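Long-range contacts in chitinase (Paenibacillus sp. FPU-7, PDB 5GZT), which probably cuts the beta-1,4 linkages of chitin and chitodextrins at random internal positions, as an endo-acting chitinase: residues T117-I122 with V136-G141; I122-K127 with K142-E147; G672-P677 with A754-M759; S695-G700 with I732-V737. All blocks are in the same frame, centred on the assembly; numbering follows the deposited sequence.

Interaction 1 (T117-I122 with V136-G141); sequences TLTLNI and VVNLGG
The N-H of V136 meets the carbonyl oxygen of L118 in the shortest bond of this pairing, V136 N to L118 O at 2.7 Å, nearly straight at the hydrogen (174°). L120 N then returns to V136 O at 2.8 Å, and T119 lends the same oxygen a C-H contact from its CA. This one-residue-against-two alternation is the signature of parallel strands. It fades at the turn, where N138 N reaches L120 O only weakly.

T119 and V136 run alongside each other on one face. With OG1 beside the backbone N and anti to the carbonyl carbon (chi1 -55°), T119 lays OG1 against V136 CB at 3.8 Å, while T117 CG2 touches V136 CG2. Beta-branched residues suit such extended backbone. With a glycine at T119, V136 would probably lose the part of its cover that OG1 and CG2 give, keeping only T117 beside it, and the strand would be likely to flex more.

Beyond the strands the chains stay close because G140 and G141 carry no side chain: a CB on either would collide with N121 O or L120 O. Instead G140 CA lies 3.4 Å from N121 O.

On the other face, L118 and L120 pack on I126 and F146 of a second parallel sheet. Strand 114-120 lies between strands 92-98 and 131-137, and alternation of the two sheets along the chain makes this a beta-helix.

Interaction 2 (I122-K127 with K142-E147); sequences IKTQIK and KGSSFE
I126 and F146 form the tight half of this contact, their side chains neighbours on one face of the sheet. The methyl CD1 of I126 sits over one face of the F146 ring, off-centre, 3.9 Å from I126 CD1 to the ring centroid: a CH-pi contact between two residues whose bulk suits a dry interior. Beneath them the parallel ladder is firm, with I126 N to S145 O at 2.7 Å and E147 N to I126 O at 2.9 Å.

Buried S144 is polar but well supplied. Its OG, beside the backbone N (chi1 -74°), accepts T124 N at 2.9 Å and is also hydrogen-bonded to G141 O; T124 OG1 adds a third bond, less certain because T124 has two conformers. Were S144 an alanine, T124 N and G141 O would probably both lose this buried partner.

The opposite face is looser and wetter. A water donates to I126 O and bonds S145 OG, beside which Q125 passes with CG 3.7 Å from S145 OG. K123 stretches its extended chain along the backbone, CE 3.1 Å from G143 O; at G143's positive phi a CB would be jammed against K142 O and crowd K123 CE. The E147 carboxylate rests against K127 CA and CB, but the charges do not pair, K127 NZ being 5.9 Å from E147 OE2; E147 OE1 bonds G128 N instead.

Strand 125-127 is flanked by strands 106-109 and 145-146, and its I126 packs inward on L118 and L120 of strand 114-120.

Interaction 3 (G672-P677 with A754-M759); sequences GTFILP and ASVTIM
F674 and V756 bury the most surface here, followed by L676, and the contact is carried by apolar side chains between strands whose axes come no closer than 8.8 Å, too far for backbone pairing. F674 receives V756 over its ring: the methyl CG2 lies above the centre, 3.7 Å from the F674 centroid and only 9° off the ring normal, a textbook CH-pi contact. The side chains run at a slant to each other, and V756 offers its flank as well, its CB being 3.7 Å from F674 CD1.

The ring's edge does something different. T757 O lies in its plane, with F674 CE1 3.3 Å from T757 O, so that the slightly positive aromatic C-H rim faces a carbonyl oxygen. I758 CG1 reaches the same edge at F674 CZ. A flat ring suits this position, since it can offer a face to a methyl and an edge to the backbone at once.

Two residues along, L676 sends CD2 across to the other strand. It meets A754 CB at 3.5 Å, tighter than usual for carbons, and approaches V756 CG1 end-on at 4.1 Å. The small alanine admits the leucine tip. V756 thus spends both methyls on this contact: its torsion (chi1 -67°) puts CG2 in the cramped site between N and carbonyl, directed at F674, and leaves CG1 for L676.

V661 and V719 also pack on F674, and V734 on V756. Two sheets with apolar side chains meeting between them are the beta sandwich expected of this immunoglobulin-like domain.

Interaction 4 (S695-G700 with I732-V737); sequences SGIPAG and IDVRVV
S695 and R735 exchange both of their backbone groups: S695 N gives to R735 O, and R735 N to S695 O, each at 2.9 Å. This is a hydrogen-bonded antiparallel pair, and the first of the two donors lies in the carbonyl plane. S695 O also receives a C-H contact from V734 CA.

The serine hydroxyl suits the exposed edge. OG, held between N and the carbonyl carbon (chi1 71°), bonds a water 3.1 Å away, and this water donates to D733 O, bridging the strands. OG also rests on R735 CB.

After the pair the chain turns away at G696, where a CB would strike D733 O and the positive phi would jam it against the preceding carbonyl. G696 O lies 3.3 Å from I732 CG2. Farther out, I697 CD1 touches V734 CG1, and P698 CG meets I732 CD1.

D733 and R735 are tied within the strand by a salt bridge. D733 OD2 lies near the guanidinium plane of R735, at its edge, and takes R735 NE on its syn lone pair at 2.7 Å, while NH2 adds a weak bond. D733 OD1 is taken by S755, R735 NH1 by P753 O and NH2 by G1009 O, so the fork is gripped on several sides and probably kept rigid.

Strand 692-695 is an outer strand of a sheet in the immunoglobulin-like domain; R735, on neighbouring strand 732-738, reaches G1009 in the adjoining family 18 chitinase domain.

Overall arrangement
Interactions 1 and 2 belong to one beta-helix: they share I122, their segments alternate along the chain, and each pairs neighbouring strands of one of its two parallel sheets. They meet in the interior. Interactions 3 and 4 lie in the immunoglobulin-like domain, centres about 10 Å apart and some 88 to 96 Å from the centres of the first two. Interaction 3 is the buried one, apolar packing across the sandwich; interaction 4 is a surface pairing at a sheet edge, held by two backbone hydrogen bonds and a water bridge, with a salt bridge inside strand 732-738. Adjacent strands 732-738 and 754-759 join them. Interactions 1 and 2 are only partly buried.

Interaction 1 (T117-I122 with V136-G141)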
# COMPACT_ATOMS: atom_id res chain seq x y z
N THR B 117 42.94 16.75 -23.55
CA THR B 117 42.23 17.55 -24.57
C THR B 117 43.15 18.10 -25.63
O THR B 117 44.14 18.79 -25.34
CB THR B 117 41.40 18.68 -23.89
OG1 THR B 117 40.51 18.02 -22.99
CG2 THR B 117 40.55 19.47 -24.92
N LEU B 118 42.85 17.75 -26.87
CA LEU B 118 43.60 18.28 -27.99
C LEU B 118 42.62 19.14 -28.85
O LEU B 118 41.63 18.61 -29.36
CB LEU B 118 44.23 17.15 -28.84
CG LEU B 118 44.88 17.57 -30.12
CD1 LEU B 118 46.16 18.38 -29.99
CD2 LEU B 118 45.10 16.41 -31.06
N THR B 119 42.96 20.42 -29.05
CA THR B 119 42.13 21.36 -29.81
C THR B 119 42.86 21.75 -31.09
O THR B 119 43.95 22.28 -31.06
CB THR B 119 41.73 22.56 -28.95
OG1 THR B 119 41.10 22.08 -27.77
CG2 THR B 119 40.79 23.53 -29.67
N LEU B 120 42.21 21.49 -32.22
CA LEU B 120 42.78 21.74 -33.51
C LEU B 120 42.09 22.89 -34.29
O LEU B 120 40.88 22.80 -34.58
CB LEU B 120 42.69 20.46 -34.32
CG LEU B 120 43.30 19.19 -33.66
CD1 LEU B 120 43.08 18.01 -34.57
CD2 LEU B 120 44.76 19.47 -33.45
N ASN B 121 42.91 23.88 -34.68
CA ASN B 121 42.47 25.09 -35.38
C ASN B 121 43.17 25.24 -36.67
O ASN B 121 42.97 26.26 -37.35
CB ASN B 121 42.71 26.30 -34.46
CG ASN B 121 41.79 26.32 -33.26
OD1 ASN B 121 42.22 26.47 -32.08
ND2 ASN B 121 40.53 26.30 -33.54
N ILE B 122 43.90 24.21 -37.08
CA ILE B 122 44.57 24.12 -38.37
C ILE B 122 44.69 22.60 -38.72
O ILE B 122 44.66 21.77 -37.84
CB ILE B 122 46.01 24.77 -38.30
CG1 ILE B 122 46.73 24.97 -39.66
CG2 ILE B 122 46.93 23.85 -37.49
CD1 ILE B 122 46.02 25.83 -40.70
N VAL B 136 39.13 18.09 -30.08
CA VAL B 136 38.17 19.20 -30.37
C VAL B 136 38.62 19.75 -31.69
O VAL B 136 39.70 20.35 -31.83
CB VAL B 136 38.19 20.24 -29.29
CG1 VAL B 136 37.20 21.40 -29.64
CG2 VAL B 136 37.77 19.64 -27.97
N VAL B 137 37.90 19.36 -32.71
CA VAL B 137 38.28 19.68 -34.09
C VAL B 137 37.36 20.86 -34.55
O VAL B 137 36.22 20.68 -34.96
CB VAL B 137 38.06 18.50 -34.99
CG1 VAL B 137 38.67 18.77 -36.34
CG2 VAL B 137 38.62 17.21 -34.34
N ASN B 138 37.88 22.06 -34.39
CA ASN B 138 37.19 23.26 -34.89
C ASN B 138 37.33 23.33 -36.36
O ASN B 138 38.00 22.49 -36.97
CB ASN B 138 37.74 24.50 -34.19
CG ASN B 138 37.45 24.51 -32.71
OD1 ASN B 138 36.41 24.04 -32.17
ND2 ASN B 138 38.37 25.13 -32.01
N LEU B 139 36.67 24.31 -37.00
CA LEU B 139 36.63 24.35 -38.44
C LEU B 139 37.99 24.32 -39.05
O LEU B 139 38.19 23.68 -40.08
CB LEU B 139 35.93 25.63 -38.89
CG LEU B 139 35.79 25.91 -40.36
CD1 LEU B 139 34.95 24.81 -40.98
CD2 LEU B 139 35.10 27.30 -40.46
N GLY B 140 38.92 25.05 -38.47
CA GLY B 140 40.28 25.10 -39.07
C GLY B 140 41.02 23.76 -39.00
O GLY B 140 41.91 23.51 -39.82
N GLY B 141 40.58 22.87 -38.11
CA GLY B 141 41.15 21.53 -37.98
C GLY B 141 40.64 20.48 -38.92
O GLY B 141 41.06 19.25 -38.86

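Interaction 2 (I122-K127 with K142-E147)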
# COMPACT_ATOMS: atom_id res chain seq x y z
N ILE B 122 43.90 24.21 -37.08
CA ILE B 122 44.57 24.12 -38.37
C ILE B 122 44.69 22.60 -38.72
O ILE B 122 44.66 21.77 -37.84
CB ILE B 122 46.01 24.77 -38.30
CG1 ILE B 122 46.73 24.97 -39.66
CG2 ILE B 122 46.93 23.85 -37.49
CD1 ILE B 122 46.02 25.83 -40.70
N LYS B 123 44.71 22.25 -39.99
CA LYS B 123 44.85 20.84 -40.41
C LYS B 123 46.20 20.32 -39.88
O LYS B 123 47.26 20.92 -40.18
CB LYS B 123 44.76 20.68 -41.93
CG LYS B 123 44.85 19.21 -42.35
CD LYS B 123 44.73 19.08 -43.84
CE LYS B 123 44.71 17.65 -44.26
NZ LYS B 123 44.30 17.51 -45.69
N THR B 124 46.10 19.30 -39.03
CA THR B 124 47.20 18.82 -38.23
C THR B 124 47.39 17.35 -38.45
O THR B 124 46.40 16.57 -38.51
CB THR B 124 46.99 19.01 -36.71
OG1 THR B 124 45.81 18.32 -36.29
CG2 THR B 124 46.86 20.46 -36.37
N GLN B 125 48.64 16.93 -38.53
CA GLN B 125 48.95 15.49 -38.56
C GLN B 125 49.39 15.06 -37.17
O GLN B 125 50.41 15.52 -36.70
CB GLN B 125 50.06 15.23 -39.55
CG GLN B 125 49.61 15.43 -40.99
CD GLN B 125 50.71 15.10 -42.01
OE1 GLN B 125 51.69 15.85 -42.16
NE2 GLN B 125 50.56 13.96 -42.67
N ILE B 126 48.66 14.11 -36.57
CA ILE B 126 48.99 13.62 -35.25
C ILE B 126 49.47 12.17 -35.47
O ILE B 126 48.74 11.32 -36.04
CB ILE B 126 47.83 13.61 -34.24
CG1 ILE B 126 47.29 15.07 -34.00
CG2 ILE B 126 48.25 12.99 -32.88
CD1 ILE B 126 46.21 15.49 -34.99
N LYS B 127 50.68 11.94 -34.99
CA LYS B 127 51.41 10.70 -35.24
C LYS B 127 51.71 10.04 -33.92
O LYS B 127 51.89 10.73 -32.88
CB LYS B 127 52.76 11.04 -35.89
CG LYS B 127 52.60 11.72 -37.25
CD LYS B 127 53.90 11.96 -38.02
CE LYS B 127 53.51 12.61 -39.39
NZ LYS B 127 54.64 13.08 -40.25
N LYS B 142 39.75 20.93 -39.81
CA LYS B 142 39.13 20.06 -40.76
C LYS B 142 40.18 19.22 -41.51
O LYS B 142 41.14 19.76 -42.03
CB LYS B 142 38.41 20.90 -41.82
CG LYS B 142 37.38 20.13 -42.61
CD LYS B 142 36.74 21.06 -43.65
CE LYS B 142 35.74 20.25 -44.44
NZ LYS B 142 35.67 20.76 -45.83
N GLY B 143 39.93 17.93 -41.64
CA GLY B 143 40.83 17.06 -42.41
C GLY B 143 42.07 16.64 -41.61
O GLY B 143 42.98 16.09 -42.18
N SER B 144 42.13 16.95 -40.33
CA SER B 144 43.25 16.47 -39.50
C SER B 144 43.29 14.91 -39.49
O SER B 144 42.27 14.25 -39.74
CB SER B 144 43.16 17.01 -38.09
OG SER B 144 43.52 18.40 -38.07
N SER B 145 44.47 14.36 -39.26
CA SER B 145 44.70 12.89 -39.22
C SER B 145 45.37 12.45 -37.93
O SER B 145 46.25 13.14 -37.35
CB SER B 145 45.54 12.43 -40.41
OG SER B 145 46.74 13.15 -40.47
N PHE B 146 44.92 11.30 -37.46
CA PHE B 146 45.46 10.66 -36.26
C PHE B 146 45.94 9.25 -36.63
O PHE B 146 45.20 8.50 -37.22
CB PHE B 146 44.41 10.50 -35.27
CG PHE B 146 43.93 11.76 -34.70
CD1 PHE B 146 42.90 12.48 -35.35
CD2 PHE B 146 44.44 12.22 -33.49
CE1 PHE B 146 42.42 13.65 -34.77
CE2 PHE B 146 43.95 13.40 -32.95
CZ PHE B 146 42.93 14.07 -33.58
N GLU B 147 47.19 8.92 -36.32
CA GLU B 147 47.65 7.50 -36.53
C GLU B 147 46.92 6.60 -35.55
O GLU B 147 46.53 5.54 -35.92
CB GLU B 147 49.15 7.34 -36.41
CG GLU B 147 49.89 7.88 -37.61
CD GLU B 147 51.40 7.75 -37.50
OE1 GLU B 147 51.91 7.32 -36.42
OE2 GLU B 147 52.07 8.09 -38.49
O HOH W 1 48.34 11.41 -38.88

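Interaction 3 (G672-P677 with A754-M759)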
# COMPACT_ATOMS: atom_id res chain seq x y z
N GLY B 672 -44.01 6.70 3.03
CA GLY B 672 -42.81 6.15 3.72
C GLY B 672 -41.65 6.16 2.79
O GLY B 672 -41.86 6.34 1.60
N THR B 673 -40.44 5.98 3.32
CA THR B 673 -39.25 6.03 2.58
C THR B 673 -38.32 4.88 2.89
O THR B 673 -37.98 4.61 4.04
CB THR B 673 -38.52 7.40 2.90
OG1 THR B 673 -39.44 8.42 2.53
CG2 THR B 673 -37.26 7.58 2.01
N PHE B 674 -37.89 4.21 1.86
CA PHE B 674 -36.84 3.19 1.95
C PHE B 674 -35.52 3.92 1.64
O PHE B 674 -35.48 4.83 0.75
CB PHE B 674 -37.02 2.14 0.87
CG PHE B 674 -38.27 1.32 1.04
CD1 PHE B 674 -38.45 0.54 2.16
CD2 PHE B 674 -39.23 1.30 0.07
CE1 PHE B 674 -39.57 -0.29 2.30
CE2 PHE B 674 -40.33 0.49 0.20
CZ PHE B 674 -40.49 -0.30 1.33
N ILE B 675 -34.49 3.59 2.40
CA ILE B 675 -33.19 4.17 2.20
C ILE B 675 -32.15 3.08 2.06
O ILE B 675 -32.03 2.28 2.96
CB ILE B 675 -32.81 5.15 3.33
CG1 ILE B 675 -33.80 6.33 3.34
CG2 ILE B 675 -31.40 5.75 3.06
CD1 ILE B 675 -33.63 7.17 4.64
N LEU B 676 -31.38 3.11 0.96
CA LEU B 676 -30.38 2.10 0.68
C LEU B 676 -29.02 2.76 0.34
O LEU B 676 -28.81 3.21 -0.83
CB LEU B 676 -30.81 1.22 -0.50
CG LEU B 676 -32.14 0.46 -0.32
CD1 LEU B 676 -33.29 1.31 -0.82
CD2 LEU B 676 -32.18 -0.84 -1.06
N PRO B 677 -28.13 2.77 1.31
CA PRO B 677 -26.73 3.19 1.09
C PRO B 677 -26.01 2.26 0.11
O PRO B 677 -26.29 1.01 0.08
CB PRO B 677 -26.10 3.13 2.49
CG PRO B 677 -27.30 3.19 3.45
CD PRO B 677 -28.32 2.33 2.73
N ALA B 754 -32.01 -5.32 -4.54
CA ALA B 754 -32.00 -5.24 -3.07
C ALA B 754 -33.40 -5.39 -2.56
O ALA B 754 -34.26 -4.68 -2.98
CB ALA B 754 -31.53 -3.86 -2.67
N SER B 755 -33.59 -6.23 -1.56
CA SER B 755 -34.86 -6.44 -0.92
C SER B 755 -35.14 -5.50 0.30
O SER B 755 -34.34 -5.41 1.23
CB SER B 755 -34.82 -7.87 -0.35
OG SER B 755 -36.06 -8.20 0.30
N VAL B 756 -36.27 -4.82 0.26
CA VAL B 756 -36.85 -4.12 1.40
C VAL B 756 -38.37 -4.57 1.44
O VAL B 756 -38.79 -5.42 0.59
CB VAL B 756 -36.71 -2.61 1.28
CG1 VAL B 756 -35.20 -2.28 1.39
CG2 VAL B 756 -37.20 -2.15 -0.04
N THR B 757 -39.11 -4.07 2.41
CA THR B 757 -40.38 -4.63 2.83
C THR B 757 -41.47 -3.62 3.09
O THR B 757 -41.28 -2.67 3.85
CB THR B 757 -40.12 -5.45 4.03
OG1 THR B 757 -39.08 -6.39 3.73
CG2 THR B 757 -41.30 -6.16 4.48
N ILE B 758 -42.64 -3.90 2.49
CA ILE B 758 -43.92 -3.42 2.99
C ILE B 758 -44.50 -4.41 3.95
O ILE B 758 -44.87 -5.51 3.52
CB ILE B 758 -44.85 -3.12 1.86
CG1 ILE B 758 -44.32 -1.95 1.06
CG2 ILE B 758 -46.24 -2.73 2.38
CD1 ILE B 758 -45.07 -1.67 -0.25
N MET B 759 -44.60 -4.04 5.25
CA MET B 759 -45.10 -4.91 6.30
C MET B 759 -46.60 -4.79 6.41
O MET B 759 -47.20 -3.68 6.26
CB MET B 759 -44.46 -4.61 7.63
CG MET B 759 -42.98 -4.95 7.66
SD MET B 759 -42.69 -6.78 7.88
CE MET B 759 -43.66 -7.11 9.26

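Interaction 4 (S695-G700 with I732-V737)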
# COMPACT_ATOMS: atom_id res chain seq x y z
N SER B 695 -39.39 -2.65 -8.07
CA SER B 695 -40.54 -3.50 -8.37
C SER B 695 -41.16 -3.94 -7.04
O SER B 695 -40.47 -4.04 -5.99
CB SER B 695 -40.09 -4.73 -9.12
OG SER B 695 -39.40 -5.49 -8.21
N GLY B 696 -42.47 -4.16 -7.09
CA GLY B 696 -43.22 -4.72 -6.02
C GLY B 696 -44.08 -3.67 -5.35
O GLY B 696 -44.83 -4.04 -4.49
N ILE B 697 -44.01 -2.38 -5.73
CA ILE B 697 -44.86 -1.38 -5.06
C ILE B 697 -46.26 -1.67 -5.59
O ILE B 697 -46.39 -1.87 -6.78
CB ILE B 697 -44.49 0.04 -5.49
CG1 ILE B 697 -43.03 0.42 -5.10
CG2 ILE B 697 -45.48 1.03 -4.92
CD1 ILE B 697 -42.81 0.55 -3.63
N PRO B 698 -47.30 -1.71 -4.75
CA PRO B 698 -48.65 -2.14 -5.28
C PRO B 698 -49.21 -1.26 -6.36
O PRO B 698 -48.87 -0.09 -6.44
CB PRO B 698 -49.54 -2.03 -4.04
CG PRO B 698 -48.56 -2.27 -2.90
CD PRO B 698 -47.33 -1.56 -3.29
N ALA B 699 -50.10 -1.82 -7.17
CA ALA B 699 -50.60 -1.15 -8.35
C ALA B 699 -51.40 0.07 -7.88
O ALA B 699 -52.13 0.01 -6.84
CB ALA B 699 -51.52 -2.09 -9.16
N GLY B 700 -51.13 1.20 -8.54
CA GLY B 700 -51.86 2.43 -8.25
C GLY B 700 -51.19 3.23 -7.13
O GLY B 700 -51.63 4.37 -6.90
N ILE B 732 -45.02 -7.62 1.55
CA ILE B 732 -44.75 -7.45 0.16
C ILE B 732 -43.26 -7.21 -0.02
O ILE B 732 -42.68 -6.28 0.61
CB ILE B 732 -45.56 -6.28 -0.38
CG1 ILE B 732 -47.11 -6.55 -0.21
CG2 ILE B 732 -45.17 -6.05 -1.86
CD1 ILE B 732 -47.97 -5.35 -0.45
N ASP B 733 -42.61 -8.03 -0.85
CA ASP B 733 -41.20 -7.85 -1.13
C ASP B 733 -41.02 -6.75 -2.17
O ASP B 733 -41.59 -6.80 -3.23
CB ASP B 733 -40.53 -9.18 -1.58
CG ASP B 733 -38.99 -9.04 -1.75
OD1 ASP B 733 -38.31 -8.39 -0.87
OD2 ASP B 733 -38.47 -9.59 -2.74
N VAL B 734 -40.22 -5.75 -1.86
CA VAL B 734 -39.89 -4.65 -2.77
C VAL B 734 -38.42 -4.77 -3.19
O VAL B 734 -37.58 -5.01 -2.34
CB VAL B 734 -40.17 -3.28 -2.08
CG1 VAL B 734 -39.85 -2.11 -3.01
CG2 VAL B 734 -41.62 -3.20 -1.71
N ARG B 735 -38.10 -4.71 -4.49
CA ARG B 735 -36.76 -4.97 -4.95
C ARG B 735 -36.28 -3.68 -5.68
O ARG B 735 -36.97 -3.17 -6.53
CB ARG B 735 -36.73 -6.17 -5.93
CG ARG B 735 -37.05 -7.49 -5.29
CD ARG B 735 -35.82 -7.95 -4.57
NE ARG B 735 -36.04 -9.13 -3.80
CZ ARG B 735 -35.11 -9.94 -3.33
NH1 ARG B 735 -33.82 -9.75 -3.58
NH2 ARG B 735 -35.46 -11.01 -2.65
N VAL B 736 -35.05 -3.25 -5.39
CA VAL B 736 -34.48 -1.99 -5.85
C VAL B 736 -33.20 -2.28 -6.59
O VAL B 736 -32.27 -2.83 -6.02
CB VAL B 736 -34.16 -1.03 -4.66
CG1 VAL B 736 -33.65 0.32 -5.19
CG2 VAL B 736 -35.48 -0.80 -3.90
N VAL B 737 -33.14 -1.98 -7.87
CA VAL B 737 -31.87 -2.16 -8.55
C VAL B 737 -31.28 -0.75 -8.79
O VAL B 737 -31.98 0.11 -9.29
CB VAL B 737 -32.07 -2.83 -9.92
CG1 VAL B 737 -30.80 -2.74 -10.73
CG2 VAL B 737 -32.57 -4.31 -9.75
O HOH W 2 -40.51 -7.39 -5.96